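Local coordinates for possible periplasmic protein (Campylobacter jejuni, PDB 3RGC), which acts as a SurA-like chaperone in the periplasm and may also catalyse peptidyl-prolyl cis-trans isomerisation, at residues 121-124 / 129-132; 73-78 / 87-92; 42-47 / 235-240; 147-152 / 189-194; 18-23 / 29-34. All blocks are in the same frame, centred on the assembly; numbering follows the deposited sequence.

Contact 1: 121-124 / 129-132; sequences KFFE and KFTF
Phe123, near the end of helix 116-125, and Phe130, in the loop that follows, lie with their CA atoms 8.3 Å apart, a spacing that their rings bridge. The CB of Phe130 faces the helix and its ring is set at a slant to that of Phe123. The pair is an offset edge-to-face stack, with the edge of Phe123 turned to the face of Phe130, ring centroids 5.8 Å apart and planes inclined at 62°. Its nearest carbons are Phe123 CD1 and Phe130 CD2, at 4.0 Å, and Phe123 CE1 lies 4.1 Å from Phe130 CB. Phe123 extends to the loop because its CG is anti to the backbone N (chi1 175°). Phe122, one residue earlier on the helix, meets the same ring edge to edge, with CE2 4.3 Å from Phe130 CZ. No hydrogen bond joins the segments, and contact between aromatic carbons does the work. Helix 218-244 completes the surroundings: Phe130 rests on Val221 and Ala224, while Phe122 meets the ring of Tyr225. The result is a small aromatic cluster where helix 116-125 gives way to a loop, packed on helix 218-244 just before the chain enters strand 135-143 of what is probably a parvulin-like domain.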
# COMPACT_ATOMS: atom_id res chain seq x y z
N LYS B 121 -6.42 -23.33 13.79
CA LYS B 121 -6.53 -24.67 13.25
C LYS B 121 -6.63 -24.63 11.72
O LYS B 121 -6.08 -25.48 11.03
CB LYS B 121 -7.71 -25.42 13.87
CG LYS B 121 -7.57 -26.92 13.77
CD LYS B 121 -6.39 -27.44 14.58
CE LYS B 121 -6.30 -28.97 14.50
NZ LYS B 121 -5.15 -29.49 15.29
N PHE B 122 -7.31 -23.61 11.20
CA PHE B 122 -7.34 -23.40 9.77
C PHE B 122 -5.94 -23.13 9.22
O PHE B 122 -5.56 -23.63 8.16
CB PHE B 122 -8.26 -22.24 9.40
CG PHE B 122 -8.32 -21.99 7.93
CD1 PHE B 122 -9.19 -22.71 7.12
CD2 PHE B 122 -7.48 -21.05 7.34
CE1 PHE B 122 -9.24 -22.49 5.76
CE2 PHE B 122 -7.53 -20.83 5.98
CZ PHE B 122 -8.40 -21.55 5.18
N PHE B 123 -5.18 -22.32 9.95
CA PHE B 123 -3.80 -22.04 9.58
C PHE B 123 -2.95 -23.31 9.48
O PHE B 123 -2.34 -23.58 8.45
CB PHE B 123 -3.18 -21.09 10.60
CG PHE B 123 -1.72 -20.85 10.37
CD1 PHE B 123 -1.29 -20.22 9.21
CD2 PHE B 123 -0.79 -21.24 11.31
CE1 PHE B 123 0.06 -19.98 8.99
CE2 PHE B 123 0.57 -21.00 11.10
CZ PHE B 123 0.99 -20.37 9.94
N GLU B 124 -2.91 -24.08 10.56
CA GLU B 124 -2.12 -25.32 10.60
C GLU B 124 -2.49 -26.27 9.47
O GLU B 124 -1.66 -27.08 9.06
CB GLU B 124 -2.29 -26.02 11.95
CG GLU B 124 -1.87 -25.18 13.15
CD GLU B 124 -2.36 -25.74 14.47
OE1 GLU B 124 -2.82 -26.91 14.49
OE2 GLU B 124 -2.30 -25.01 15.49
N LYS B 129 -0.69 -21.66 2.07
CA LYS B 129 -1.29 -20.45 1.55
C LYS B 129 -0.71 -19.21 2.21
O LYS B 129 -1.13 -18.08 1.94
CB LYS B 129 -2.80 -20.48 1.80
CG LYS B 129 -3.46 -21.79 1.41
CD LYS B 129 -4.97 -21.69 1.62
CE LYS B 129 -5.72 -22.85 0.98
NZ LYS B 129 -7.20 -22.65 0.98
N PHE B 130 0.27 -19.41 3.08
CA PHE B 130 0.83 -18.30 3.86
C PHE B 130 2.36 -18.32 3.88
O PHE B 130 2.99 -17.88 4.84
CB PHE B 130 0.24 -18.33 5.27
CG PHE B 130 -1.27 -18.35 5.29
CD1 PHE B 130 -1.99 -17.16 5.27
CD2 PHE B 130 -1.96 -19.55 5.33
CE1 PHE B 130 -3.39 -17.18 5.28
CE2 PHE B 130 -3.35 -19.58 5.34
CZ PHE B 130 -4.07 -18.39 5.32
N THR B 131 2.94 -18.83 2.80
CA THR B 131 4.39 -18.91 2.69
C THR B 131 4.99 -17.54 2.39
O THR B 131 4.58 -16.86 1.45
CB THR B 131 4.80 -19.91 1.58
N PHE B 132 5.96 -17.13 3.22
CA PHE B 132 6.68 -15.88 3.00
C PHE B 132 8.11 -16.17 2.55
O PHE B 132 8.76 -17.09 3.04
CB PHE B 132 6.70 -15.02 4.26

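Contact 2: 73-78 / 87-92; sequences NAFKAN and EQFRTN
Phe75 of helix 72-81 and Phe89 of helix 86-107 make the whole of this contact, each ring reaching out from its helix to meet the other from the opposite direction. The aromatic interaction is edge-to-face: the CE2-CZ end of Phe75 is turned onto one face of Phe89, with centroids 4.6 Å apart and planes at 55°. Phe75 CZ is offset toward the rim of that face and comes within 3.3 Å of Phe89 CE1, a tight approach for two carbons, while Phe75 CE2 lies 3.7 Å from Phe89 CE2. Both rings are carried outward in the same way, with CG anti to the backbone N (chi1 176° in Phe75, 169° in Phe89).

The side-chain hydrogen bonds within the segments lie on helix 86-107. Thr91 OG1 donates to Glu87 O at 3.0 Å, and Thr91 N reaches the same oxygen from the opposite face of its plane. Among the charged groups, Arg90 NH2 forms a salt bridge with Asp58 of helix 54-67. That helix also packs on both aromatics, through Leu65 on Phe75 and Ile61 on Phe89. With no polar bond between the two segments, their direct attraction is dispersive and quadrupolar, concentrated in a single pair of rings near the protein surface.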
# COMPACT_ATOMS: atom_id res chain seq x y z
N ASN B 73 -20.77 9.64 -19.49
CA ASN B 73 -20.51 10.03 -20.87
C ASN B 73 -19.25 9.39 -21.45
O ASN B 73 -19.25 8.89 -22.57
CB ASN B 73 -20.43 11.55 -21.00
CG ASN B 73 -21.77 12.22 -20.80
OD1 ASN B 73 -22.74 11.57 -20.43
ND2 ASN B 73 -21.83 13.52 -21.05
N ALA B 74 -18.18 9.40 -20.66
CA ALA B 74 -16.92 8.79 -21.08
C ALA B 74 -17.09 7.27 -21.22
O ALA B 74 -16.64 6.67 -22.20
CB ALA B 74 -15.81 9.12 -20.09
N PHE B 75 -17.75 6.66 -20.25
CA PHE B 75 -18.02 5.24 -20.33
C PHE B 75 -18.87 4.92 -21.57
O PHE B 75 -18.68 3.88 -22.21
CB PHE B 75 -18.68 4.71 -19.05
CG PHE B 75 -19.06 3.26 -19.14
CD1 PHE B 75 -18.13 2.27 -18.87
CD2 PHE B 75 -20.33 2.89 -19.54
CE1 PHE B 75 -18.47 0.94 -18.97
CE2 PHE B 75 -20.68 1.56 -19.65
CZ PHE B 75 -19.74 0.58 -19.37
N LYS B 76 -19.80 5.82 -21.90
CA LYS B 76 -20.68 5.61 -23.05
C LYS B 76 -19.93 5.77 -24.38
O LYS B 76 -20.28 5.14 -25.38
CB LYS B 76 -21.87 6.56 -23.00
CG LYS B 76 -23.08 6.03 -22.24
CD LYS B 76 -24.11 7.12 -22.07
CE LYS B 76 -25.41 6.59 -21.52
NZ LYS B 76 -26.37 7.68 -21.24
N ALA B 77 -18.90 6.62 -24.38
CA ALA B 77 -18.12 6.81 -25.60
C ALA B 77 -17.24 5.58 -25.82
O ALA B 77 -17.21 5.02 -26.92
CB ALA B 77 -17.28 8.08 -25.50
N ASN B 78 -16.55 5.15 -24.78
CA ASN B 78 -15.76 3.93 -24.84
C ASN B 78 -16.57 2.76 -25.40
O ASN B 78 -16.08 2.01 -26.25
CB ASN B 78 -15.20 3.57 -23.47
CG ASN B 78 -14.67 2.14 -23.41
OD1 ASN B 78 -13.61 1.84 -23.95
ND2 ASN B 78 -15.41 1.26 -22.74
N GLU B 87 -27.32 -0.35 -23.70
CA GLU B 87 -28.51 -1.07 -23.27
C GLU B 87 -28.20 -2.53 -22.97
O GLU B 87 -28.76 -3.12 -22.05
CB GLU B 87 -29.61 -0.94 -24.33
CG GLU B 87 -29.95 0.51 -24.66
CD GLU B 87 -31.02 0.64 -25.74
OE1 GLU B 87 -31.09 -0.23 -26.62
OE2 GLU B 87 -31.80 1.63 -25.69
N GLN B 88 -27.28 -3.10 -23.74
CA GLN B 88 -26.87 -4.48 -23.54
C GLN B 88 -26.10 -4.55 -22.24
O GLN B 88 -26.39 -5.38 -21.38
CB GLN B 88 -25.99 -4.97 -24.69
CG GLN B 88 -25.77 -6.49 -24.70
CD GLN B 88 -27.09 -7.27 -24.67
OE1 GLN B 88 -28.01 -6.99 -25.44
NE2 GLN B 88 -27.18 -8.25 -23.76
N PHE B 89 -25.13 -3.65 -22.11
CA PHE B 89 -24.34 -3.52 -20.90
C PHE B 89 -25.22 -3.50 -19.65
O PHE B 89 -24.99 -4.28 -18.73
CB PHE B 89 -23.49 -2.25 -20.95
CG PHE B 89 -22.85 -1.89 -19.64
CD1 PHE B 89 -21.65 -2.47 -19.26
CD2 PHE B 89 -23.45 -0.99 -18.79
CE1 PHE B 89 -21.06 -2.16 -18.04
CE2 PHE B 89 -22.86 -0.66 -17.58
CZ PHE B 89 -21.67 -1.24 -17.21
N ARG B 90 -26.22 -2.62 -19.63
CA ARG B 90 -27.13 -2.53 -18.49
C ARG B 90 -27.79 -3.87 -18.24
O ARG B 90 -27.96 -4.27 -17.10
CB ARG B 90 -28.24 -1.50 -18.72
CG ARG B 90 -27.81 -0.05 -18.63
CD ARG B 90 -29.01 0.91 -18.74
NE ARG B 90 -29.56 1.33 -17.45
CZ ARG B 90 -30.75 0.95 -16.98
NH1 ARG B 90 -31.52 0.15 -17.70
NH2 ARG B 90 -31.16 1.37 -15.79
N THR B 91 -28.19 -4.55 -19.30
CA THR B 91 -28.88 -5.82 -19.14
C THR B 91 -27.95 -6.84 -18.49
O THR B 91 -28.34 -7.52 -17.54
CB THR B 91 -29.39 -6.36 -20.49
OG1 THR B 91 -30.37 -5.46 -21.02
CG2 THR B 91 -30.02 -7.74 -20.32
N ASN B 92 -26.72 -6.93 -18.99
CA ASN B 92 -25.77 -7.88 -18.42
C ASN B 92 -25.33 -7.50 -17.02
O ASN B 92 -25.08 -8.36 -16.19
CB ASN B 92 -24.56 -8.06 -19.32
CG ASN B 92 -24.92 -8.65 -20.67
OD1 ASN B 92 -25.91 -9.38 -20.80
ND2 ASN B 92 -24.13 -8.32 -21.69

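Contact 3: 42-47 / 235-240; sequences ISQMKQ and QDYFDK
Gln44 and Tyr237 bring together helix 30-48 and helix 218-244, so that the last long helix of the chain packs against the N-terminal part of a SurA-like chaperone domain, built here from segments far apart in sequence. The amide of Gln44 and the ring of Tyr237 stand at a steep angle, their planes 75° apart, and the amide oxygen lies at the hydroxyl-bearing edge of the ring, in its plane. Tyr237 OH donates to Gln44 OE1 at 2.9 Å. The hydroxyl stands above the carbonyl plane, 47° out of it, and thus does not use a lone-pair direction. Gln44 is placed for this by a bend at its second torsion (chi2 -54°), which folds the amide round from the helix instead of extending it.

The aliphatic part of the same side chain serves a second partner, for Gln44 CG meets Phe238 CE1 at 4.2 Å. The CB of Phe238 points along the interface, and it is the far end of its ring that comes nearer to helix 30-48. Helix 86-107 closes this buried site, with Leu102 touching Gln44 and Ile106 touching both aromatic residues. In such apolar surroundings the hydroxyl probably matters as a partner for the buried amide oxygen. The two neighbouring rings are themselves packed together: Tyr237 CD2 sits 4.2 Å above the plane of the Phe238 ring, over its centre.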
# COMPACT_ATOMS: atom_id res chain seq x y z
N ILE B 42 -31.96 -18.97 -10.96
CA ILE B 42 -33.19 -18.25 -11.26
C ILE B 42 -34.30 -18.71 -10.34
O ILE B 42 -35.06 -17.89 -9.82
CB ILE B 42 -33.61 -18.48 -12.71
CG1 ILE B 42 -32.67 -17.72 -13.65
CG2 ILE B 42 -35.04 -18.03 -12.93
CD1 ILE B 42 -32.76 -18.18 -15.10
N SER B 43 -34.38 -20.01 -10.11
CA SER B 43 -35.43 -20.58 -9.25
C SER B 43 -35.25 -20.19 -7.79
O SER B 43 -36.22 -19.94 -7.07
CB SER B 43 -35.48 -22.10 -9.41
OG SER B 43 -35.59 -22.73 -8.15
N GLN B 44 -34.01 -20.15 -7.34
CA GLN B 44 -33.70 -19.68 -6.00
C GLN B 44 -33.98 -18.18 -5.89
O GLN B 44 -34.44 -17.70 -4.85
CB GLN B 44 -32.23 -19.95 -5.68
CG GLN B 44 -31.94 -21.43 -5.44
CD GLN B 44 -32.85 -22.04 -4.38
OE1 GLN B 44 -32.98 -21.51 -3.27
NE2 GLN B 44 -33.49 -23.15 -4.72
N MET B 45 -33.72 -17.44 -6.96
CA MET B 45 -34.02 -16.01 -7.01
C MET B 45 -35.51 -15.75 -6.74
O MET B 45 -35.87 -14.89 -5.95
CB MET B 45 -33.58 -15.42 -8.36
CG MET B 45 -32.05 -15.18 -8.46
SD MET B 45 -31.51 -14.39 -9.99
CE MET B 45 -32.75 -13.13 -10.18
N LYS B 46 -36.38 -16.52 -7.39
CA LYS B 46 -37.82 -16.45 -7.15
C LYS B 46 -38.17 -16.72 -5.69
O LYS B 46 -38.84 -15.91 -5.04
CB LYS B 46 -38.54 -17.48 -8.02
CG LYS B 46 -38.31 -17.33 -9.51
CD LYS B 46 -39.01 -18.44 -10.28
CE LYS B 46 -38.68 -18.37 -11.76
NZ LYS B 46 -38.96 -17.02 -12.29
N GLN B 47 -37.73 -17.87 -5.19
CA GLN B 47 -38.09 -18.32 -3.85
C GLN B 47 -37.57 -17.39 -2.75
O GLN B 47 -38.23 -17.20 -1.74
CB GLN B 47 -37.57 -19.74 -3.60
CG GLN B 47 -38.10 -20.77 -4.59
CD GLN B 47 -37.52 -22.15 -4.32
OE1 GLN B 47 -37.18 -22.48 -3.18
NE2 GLN B 47 -37.38 -22.96 -5.37
N GLN B 235 -21.34 -23.47 -1.88
CA GLN B 235 -21.21 -24.73 -2.63
C GLN B 235 -22.10 -25.82 -2.05
O GLN B 235 -22.88 -26.43 -2.77
CB GLN B 235 -19.76 -25.20 -2.64
CG GLN B 235 -18.91 -24.57 -3.72
CD GLN B 235 -19.12 -25.20 -5.08
OE1 GLN B 235 -19.79 -26.23 -5.20
NE2 GLN B 235 -18.55 -24.59 -6.12
N ASP B 236 -21.99 -26.04 -0.75
CA ASP B 236 -22.80 -27.05 -0.09
C ASP B 236 -24.29 -26.80 -0.31
O ASP B 236 -25.07 -27.73 -0.51
CB ASP B 236 -22.48 -27.07 1.41
CG ASP B 236 -23.39 -27.99 2.19
OD1 ASP B 236 -23.14 -29.22 2.20
OD2 ASP B 236 -24.36 -27.49 2.80
N TYR B 237 -24.68 -25.53 -0.28
CA TYR B 237 -26.07 -25.16 -0.46
C TYR B 237 -26.56 -25.61 -1.83
O TYR B 237 -27.67 -26.14 -1.97
CB TYR B 237 -26.24 -23.64 -0.29
CG TYR B 237 -27.67 -23.16 -0.40
CD1 TYR B 237 -28.45 -22.97 0.73
CD2 TYR B 237 -28.24 -22.90 -1.64
CE1 TYR B 237 -29.77 -22.54 0.62
CE2 TYR B 237 -29.53 -22.48 -1.76
CZ TYR B 237 -30.30 -22.30 -0.63
OH TYR B 237 -31.59 -21.86 -0.76
N PHE B 238 -25.73 -25.39 -2.85
CA PHE B 238 -26.06 -25.84 -4.21
C PHE B 238 -25.89 -27.34 -4.46
O PHE B 238 -26.64 -27.91 -5.26
CB PHE B 238 -25.39 -24.98 -5.28
CG PHE B 238 -26.02 -23.62 -5.42
CD1 PHE B 238 -27.27 -23.49 -6.00
CD2 PHE B 238 -25.40 -22.50 -4.91
CE1 PHE B 238 -27.87 -22.25 -6.10
CE2 PHE B 238 -26.00 -21.26 -5.01
CZ PHE B 238 -27.24 -21.13 -5.60
N ASP B 239 -24.96 -28.00 -3.78
CA ASP B 239 -24.89 -29.47 -3.86
C ASP B 239 -26.19 -30.10 -3.37
O ASP B 239 -26.79 -30.91 -4.06
CB ASP B 239 -23.73 -30.05 -3.06
CG ASP B 239 -22.39 -29.56 -3.54
OD1 ASP B 239 -22.30 -29.18 -4.74
OD2 ASP B 239 -21.44 -29.54 -2.72
N LYS B 240 -26.59 -29.72 -2.16
CA LYS B 240 -27.83 -30.23 -1.58
C LYS B 240 -29.00 -29.95 -2.52
O LYS B 240 -29.98 -30.68 -2.53
CB LYS B 240 -28.10 -29.57 -0.23
CG LYS B 240 -27.22 -30.06 0.91
CD LYS B 240 -27.69 -29.45 2.23
CE LYS B 240 -26.88 -29.96 3.41
NZ LYS B 240 -27.34 -29.35 4.68

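Contact 4: 147-152 / 189-194; sequences QTLENI and SPVLNG
Ser189 OG is held by two groups, donating to Pro190 O at 2.8 Å and bonded to Tyr201 N of strand 198-207, and so probably steadies the loop from which Val191 meets Leu149 and Glu150 of helix 146-154. The serine hydroxyl lies 24° from the carbonyl plane of Pro190.

The CB of Val191 points toward the helix, and this is the sole residue of its segment in contact there. Its CG2 does most of the touching, lying 3.7 Å from Leu149 CB and 3.4 Å from Glu150 OE2. Glu150 crosses Val191 obliquely: its chain, bent at chi2 (-62°), curls the carboxylate round so that CD is 3.6 Å from the same methyl and OE2 also 3.6 Å from Val191 CB.

The helix is joined through Val191 to the segment that carries the edge strand 192-193 of a four-stranded antiparallel sheet, probably the sheet of a parvulin-like domain. This is also where the second subunit adjoins, with Asn151 ND2 bonded to Asp128 O of that subunit and Val191 packed on its Pro184. Across the two segments there is no hydrogen bond; aliphatic contact on Leu149 and a non-directional methyl-carboxylate approach on Glu150 carry the join.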
# COMPACT_ATOMS: atom_id res chain seq x y z
N GLN B 147 1.33 11.15 -2.68
CA GLN B 147 0.69 11.24 -3.99
C GLN B 147 1.65 11.13 -5.19
O GLN B 147 1.22 10.79 -6.29
CB GLN B 147 -0.15 12.51 -4.13
CG GLN B 147 -1.52 12.39 -3.50
CD GLN B 147 -2.17 11.07 -3.81
OE1 GLN B 147 -2.42 10.73 -4.97
NE2 GLN B 147 -2.44 10.28 -2.76
N THR B 148 2.93 11.43 -4.98
CA THR B 148 3.92 11.26 -6.06
C THR B 148 4.28 9.77 -6.22
O THR B 148 4.61 9.31 -7.32
CB THR B 148 5.20 12.10 -5.83
OG1 THR B 148 6.05 11.45 -4.88
CG2 THR B 148 4.86 13.48 -5.34
N LEU B 149 4.21 9.03 -5.12
CA LEU B 149 4.38 7.58 -5.19
C LEU B 149 3.11 6.91 -5.71
O LEU B 149 3.19 5.89 -6.41
CB LEU B 149 4.80 7.00 -3.84
CG LEU B 149 6.08 7.59 -3.26
CD1 LEU B 149 6.41 6.95 -1.93
CD2 LEU B 149 7.25 7.45 -4.25
N GLU B 150 1.95 7.47 -5.39
CA GLU B 150 0.69 6.95 -5.93
C GLU B 150 0.69 7.05 -7.45
O GLU B 150 0.38 6.09 -8.15
CB GLU B 150 -0.53 7.69 -5.36
CG GLU B 150 -0.90 7.28 -3.95
CD GLU B 150 -1.30 5.82 -3.85
OE1 GLU B 150 -1.50 5.18 -4.91
OE2 GLU B 150 -1.40 5.30 -2.72
N ASN B 151 1.04 8.22 -7.96
CA ASN B 151 1.18 8.44 -9.40
C ASN B 151 2.18 7.48 -10.11
O ASN B 151 2.24 7.45 -11.33
CB ASN B 151 1.47 9.91 -9.70
CG ASN B 151 0.37 10.82 -9.19
OD1 ASN B 151 -0.72 10.36 -8.89
ND2 ASN B 151 0.65 12.12 -9.08
N ILE B 152 2.94 6.71 -9.35
CA ILE B 152 3.81 5.70 -9.95
C ILE B 152 3.17 4.31 -9.91
O ILE B 152 3.33 3.52 -10.85
CB ILE B 152 5.21 5.69 -9.30
CG1 ILE B 152 5.91 7.03 -9.51
CG2 ILE B 152 6.08 4.61 -9.89
CD1 ILE B 152 7.15 7.18 -8.67
N SER B 189 3.88 -2.51 -4.74
CA SER B 189 3.25 -2.61 -3.44
C SER B 189 2.33 -1.41 -3.31
O SER B 189 2.32 -0.52 -4.17
CB SER B 189 4.30 -2.56 -2.34
OG SER B 189 4.90 -1.28 -2.27
N PRO B 190 1.55 -1.36 -2.22
CA PRO B 190 0.87 -0.10 -1.91
C PRO B 190 1.89 0.95 -1.49
O PRO B 190 3.05 0.62 -1.25
CB PRO B 190 -0.04 -0.47 -0.73
CG PRO B 190 0.59 -1.70 -0.13
CD PRO B 190 1.20 -2.44 -1.27
N VAL B 191 1.48 2.21 -1.43
CA VAL B 191 2.32 3.24 -0.86
C VAL B 191 2.32 3.10 0.66
O VAL B 191 1.27 3.10 1.31
CB VAL B 191 1.85 4.65 -1.26
CG1 VAL B 191 2.65 5.71 -0.48
CG2 VAL B 191 1.98 4.85 -2.78
N LEU B 192 3.52 2.98 1.23
CA LEU B 192 3.68 2.63 2.64
C LEU B 192 4.31 3.76 3.45
O LEU B 192 5.13 4.51 2.92
CB LEU B 192 4.56 1.38 2.75
CG LEU B 192 4.08 0.11 2.05
CD1 LEU B 192 4.97 -1.07 2.44
CD2 LEU B 192 2.63 -0.16 2.41
N ASN B 193 3.93 3.89 4.72
CA ASN B 193 4.66 4.74 5.65
C ASN B 193 6.06 4.17 5.78
O ASN B 193 6.22 2.97 5.91
CB ASN B 193 4.03 4.75 7.05
CG ASN B 193 2.68 5.45 7.09
OD1 ASN B 193 2.56 6.62 6.72
ND2 ASN B 193 1.66 4.74 7.55
N GLY B 194 7.07 5.04 5.73
CA GLY B 194 8.44 4.64 5.95
C GLY B 194 9.02 5.52 7.03
O GLY B 194 8.34 6.45 7.50

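Contact 5: 18-23 / 29-34; sequences DQTMKA and NKALGV
Thr20, which faces Ala31 and Val34, branches at CB into one polar and one apolar arm. The hydroxyl OG1 turns back on its own helix and is hydrogen-bonded to Asp16 O, one turn earlier. The methyl CG2, anti to the backbone N with OG1 beside it (chi1 of OG1 -64°), goes across to the next helix. There it lies 4.0 Å from Ala31 CB, 4.1 Å from Ala31 O and 4.3 Å from Val34 CG1, and so rests over the first turn of helix 30-48.

The two segments belong to consecutive helices joined by a short loop in the SurA N-terminal domain, with five residues between the segments. The axes of the two short segments come within 9.0 Å and their directions differ by 103°, close to perpendicular. Such a crossing confines the contact to a few residues near the loop, where a side chain as small as Ala31 lets the backbones come close: its CA is 5.4 Å from that of Met21.

Met21 supplies the second touch, from beside Thr20. Its CG reaches Ala31 CB at 3.6 Å, before the chain bends at its last torsion (chi3 64°). On the far side of helix 14-23, Lys22 NZ and Asp18 OD2 form a salt bridge at 3.5 Å.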
# COMPACT_ATOMS: atom_id res chain seq x y z
N ASP B 18 -27.28 -24.06 -27.79
CA ASP B 18 -26.58 -23.55 -28.95
C ASP B 18 -26.01 -22.14 -28.70
O ASP B 18 -24.80 -21.93 -28.78
CB ASP B 18 -27.51 -23.55 -30.16
CG ASP B 18 -26.86 -23.01 -31.41
OD1 ASP B 18 -26.27 -23.81 -32.17
OD2 ASP B 18 -26.93 -21.78 -31.63
N GLN B 19 -26.88 -21.19 -28.40
CA GLN B 19 -26.45 -19.81 -28.16
C GLN B 19 -25.45 -19.69 -27.01
O GLN B 19 -24.62 -18.78 -26.99
CB GLN B 19 -27.66 -18.90 -27.94
CG GLN B 19 -28.36 -18.52 -29.25
CD GLN B 19 -29.81 -18.11 -29.07
OE1 GLN B 19 -30.64 -18.90 -28.62
NE2 GLN B 19 -30.13 -16.87 -29.43
N THR B 20 -25.53 -20.62 -26.06
CA THR B 20 -24.61 -20.62 -24.92
C THR B 20 -23.26 -21.21 -25.30
O THR B 20 -22.21 -20.75 -24.82
CB THR B 20 -25.20 -21.36 -23.70
OG1 THR B 20 -26.36 -20.67 -23.23
CG2 THR B 20 -24.18 -21.40 -22.57
N MET B 21 -23.27 -22.22 -26.15
CA MET B 21 -22.02 -22.79 -26.65
C MET B 21 -21.19 -21.70 -27.30
O MET B 21 -19.97 -21.74 -27.25
CB MET B 21 -22.30 -23.89 -27.67
CG MET B 21 -22.94 -25.13 -27.09
SD MET B 21 -23.54 -26.25 -28.36
CE MET B 21 -22.01 -26.71 -29.17
N LYS B 22 -21.87 -20.72 -27.89
CA LYS B 22 -21.23 -19.62 -28.60
C LYS B 22 -20.64 -18.62 -27.63
O LYS B 22 -19.49 -18.21 -27.77
CB LYS B 22 -22.24 -18.88 -29.47
CG LYS B 22 -22.89 -19.70 -30.55
CD LYS B 22 -23.80 -18.82 -31.38
CE LYS B 22 -24.94 -19.60 -32.02
NZ LYS B 22 -25.88 -18.68 -32.74
N ALA B 23 -21.44 -18.22 -26.65
CA ALA B 23 -21.00 -17.24 -25.66
C ALA B 23 -19.66 -17.57 -24.99
O ALA B 23 -18.92 -16.67 -24.58
CB ALA B 23 -22.09 -17.03 -24.62
N ASN B 29 -21.19 -31.10 -22.73
CA ASN B 29 -21.97 -30.92 -21.52
C ASN B 29 -21.58 -29.70 -20.70
O ASN B 29 -22.11 -29.48 -19.61
CB ASN B 29 -21.89 -32.18 -20.64
N LYS B 30 -20.65 -28.90 -21.22
CA LYS B 30 -20.24 -27.66 -20.55
C LYS B 30 -21.33 -26.60 -20.65
O LYS B 30 -21.73 -26.01 -19.65
CB LYS B 30 -18.91 -27.14 -21.10
N ALA B 31 -21.82 -26.34 -21.87
CA ALA B 31 -22.91 -25.37 -22.04
C ALA B 31 -24.14 -25.83 -21.25
O ALA B 31 -24.92 -25.03 -20.73
CB ALA B 31 -23.24 -25.16 -23.52
N LEU B 32 -24.28 -27.15 -21.16
CA LEU B 32 -25.40 -27.77 -20.48
C LEU B 32 -25.27 -27.56 -18.98
O LEU B 32 -26.25 -27.27 -18.30
CB LEU B 32 -25.41 -29.27 -20.79
CG LEU B 32 -26.75 -29.98 -20.91
CD1 LEU B 32 -27.52 -29.46 -22.11
CD2 LEU B 32 -26.52 -31.48 -21.03
N GLY B 33 -24.05 -27.70 -18.48
CA GLY B 33 -23.77 -27.46 -17.07
C GLY B 33 -24.11 -26.03 -16.66
O GLY B 33 -24.80 -25.80 -15.67
N VAL B 34 -23.63 -25.06 -17.44
CA VAL B 34 -23.92 -23.66 -17.17
C VAL B 34 -25.42 -23.42 -17.12
O VAL B 34 -25.95 -22.83 -16.17
CB VAL B 34 -23.31 -22.74 -18.24
CG1 VAL B 34 -24.03 -21.40 -18.26
CG2 VAL B 34 -21.84 -22.55 -17.99

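How the contacts relate
Contacts 2, 3 and 5 belong to the helical chaperone part, whereas contacts 1 and 4 fall in the probable isomerase domain and its approach. Contact 3 spans the sequence: contacts 1, 2 and 4 are nested within the loop it closes, and contact 5 precedes it on the same helix, 30-48, with nearest atoms about 8 Å apart. The nearest atoms of contact 2 lie about 10 Å from contact 3 and about 9 Å from contact 5. Contacts 1 and 3 both draw on helix 218-244, the former as a neighbour, at about 31 Å between centres. Contact 4 is remote, about 43 Å from contact 3 and about 28 Å from contact 1 between centres, and adjoins the second subunit.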